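Local coordinates for protein MHC class I antigen (Ctenopharyngodon idella, PDB 5H5Z) that probably presents peptides to T cells, holding them in a groove of its alpha 1 and alpha 2 domains while paired with beta-2-microglobulin, at residues D59-T62 against Q63-G67. Sequence-based numbering, arbitrary orientation.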
loop_
_atom_site.group_PDB
_atom_site.type_symbol
_atom_site.label_atom_id
_atom_site.label_comp_id
_atom_site.label_asym_id
_atom_site.label_seq_id
_atom_site.Cartn_x
_atom_site.Cartn_y
_atom_site.Cartn_z
ATOM N N ASP A 59 -15.129 17.437 -12.108
ATOM C CA ASP A 59 -16.235 17.078 -12.999
ATOM C C ASP A 59 -15.735 16.244 -14.179
ATOM O O ASP A 59 -16.384 15.272 -14.579
ATOM C CB ASP A 59 -16.987 18.322 -13.493
ATOM C CG ASP A 59 -17.728 19.044 -12.373
ATOM O OD1 ASP A 59 -17.935 18.446 -11.295
ATOM O OD2 ASP A 59 -18.106 20.216 -12.571
ATOM N N ARG A 60 -14.581 16.631 -14.721
ATOM C CA ARG A 60 -13.956 15.908 -15.828
ATOM C C ARG A 60 -13.477 14.525 -15.400
ATOM O O ARG A 60 -13.677 13.546 -16.125
ATOM C CB ARG A 60 -12.811 16.725 -16.440
ATOM C CG ARG A 60 -13.242 17.494 -17.680
ATOM C CD ARG A 60 -12.490 18.802 -17.880
ATOM N NE ARG A 60 -13.150 19.606 -18.908
ATOM C CZ ARG A 60 -14.197 20.401 -18.683
ATOM N NH1 ARG A 60 -14.701 20.514 -17.455
ATOM N NH2 ARG A 60 -14.746 21.081 -19.684
ATOM N N GLN A 61 -12.871 14.447 -14.217
ATOM C CA GLN A 61 -12.403 13.167 -13.685
ATOM C C GLN A 61 -13.570 12.220 -13.388
ATOM O O GLN A 61 -13.497 11.024 -13.682
ATOM C CB GLN A 61 -11.530 13.371 -12.441
ATOM C CG GLN A 61 -10.786 12.119 -12.009
ATOM C CD GLN A 61 -9.928 11.544 -13.120
ATOM O OE1 GLN A 61 -8.801 11.992 -13.351
ATOM N NE2 GLN A 61 -10.466 10.551 -13.824
ATOM N N THR A 62 -14.637 12.772 -12.815
ATOM C CA THR A 62 -15.872 12.038 -12.562
ATOM C C THR A 62 -16.426 11.450 -13.866
ATOM O O THR A 62 -16.797 10.274 -13.915
ATOM C CB THR A 62 -16.929 12.943 -11.887
ATOM O OG1 THR A 62 -16.478 13.308 -10.575
ATOM C CG2 THR A 62 -18.278 12.238 -11.773
ATOM N N GLN A 63 -16.457 12.264 -14.920
ATOM C CA GLN A 63 -16.974 11.819 -16.211
ATOM C C GLN A 63 -16.153 10.678 -16.816
ATOM O O GLN A 63 -16.719 9.723 -17.339
ATOM C CB GLN A 63 -17.098 12.997 -17.190
ATOM C CG GLN A 63 -18.197 12.814 -18.222
ATOM C CD GLN A 63 -19.570 12.562 -17.601
ATOM O OE1 GLN A 63 -20.403 11.880 -18.193
ATOM N NE2 GLN A 63 -19.809 13.108 -16.407
ATOM N N VAL A 64 -14.827 10.782 -16.734
ATOM C CA VAL A 64 -13.925 9.739 -17.233
ATOM C C VAL A 64 -14.193 8.415 -16.504
ATOM O O VAL A 64 -14.297 7.344 -17.128
ATOM C CB VAL A 64 -12.438 10.166 -17.086
ATOM C CG1 VAL A 64 -11.495 8.997 -17.343
ATOM C CG2 VAL A 64 -12.112 11.313 -18.029
ATOM N N LEU A 65 -14.345 8.496 -15.187
ATOM C CA LEU A 65 -14.498 7.290 -14.363
ATOM C C LEU A 65 -15.895 6.670 -14.382
ATOM O O LEU A 65 -16.029 5.464 -14.171
ATOM C CB LEU A 65 -13.988 7.527 -12.943
ATOM C CG LEU A 65 -12.483 7.839 -12.925
ATOM C CD1 LEU A 65 -12.025 8.381 -11.575
ATOM C CD2 LEU A 65 -11.647 6.637 -13.359
ATOM N N ILE A 66 -16.926 7.479 -14.651
ATOM C CA ILE A 66 -18.261 6.927 -14.919
ATOM C C ILE A 66 -18.159 6.058 -16.176
ATOM O O ILE A 66 -18.682 4.938 -16.211
ATOM C CB ILE A 66 -19.345 8.020 -15.086
ATOM C CG1 ILE A 66 -19.633 8.717 -13.751
ATOM C CG2 ILE A 66 -20.638 7.420 -15.622
ATOM C CD1 ILE A 66 -20.435 10.002 -13.892
ATOM N N GLY A 67 -17.456 6.570 -17.186
ATOM C CA GLY A 67 -17.151 5.817 -18.404
ATOM C C GLY A 67 -16.368 4.540 -18.130
ATOM O O GLY A 67 -16.687 3.483 -18.678
#
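Thr62 and Ile66 sit one helical turn apart, and their methyl groups meet on the flank of the helix next to the loop that carries Lys41 and Ala42: CG2 of Thr62 lies 3.8 Å from CD1 of Ile66. The threonine methyl is turned anti to the backbone N (chi1 -66°, which sets OG1 beside that N), so a single beta-branched residue serves two needs. Its hydroxyl reaches back to the carbonyl of Trp58 and also bonds with the backbone N of Ala42, while the methyl is left to the isoleucine. Ile66 further lays its CG1 3.2 Å from Thr62 O, the same oxygen that accepts the helical bond from Ile66 N at 2.9 Å.

The helix, residues 55-82, is one of the two that wall the peptide groove of the MHC class I fold, above an antiparallel sheet. Leu65 and Ile66 both pack on Phe35 of strand 30-36, and Leu65 reaches Tyr9 of strand 3-13, which suits branched aliphatic residues.

On the groove side, Gln61 bends at chi2 (56°) and brings its amide over Leu65, NE2 resting 3.5 Å from the leucine CD1. OE1 hydrogen-bonds to the backbone of the bound peptide, whereas the buried NE2 lies against leucine carbons with no polar partner in the model, an unfavourable feature presumably offset by the OE1 bond. Val64 CG1 comes to 4.0 Å from the same Gln61 NE2, and Val64 itself packs on the peptide backbone. Gln63, whose polar side chain suits the exposed outer face of the helix, has its CB 3.5 Å from Asp59 O, the carbonyl that its own N bonds at 3.0 Å.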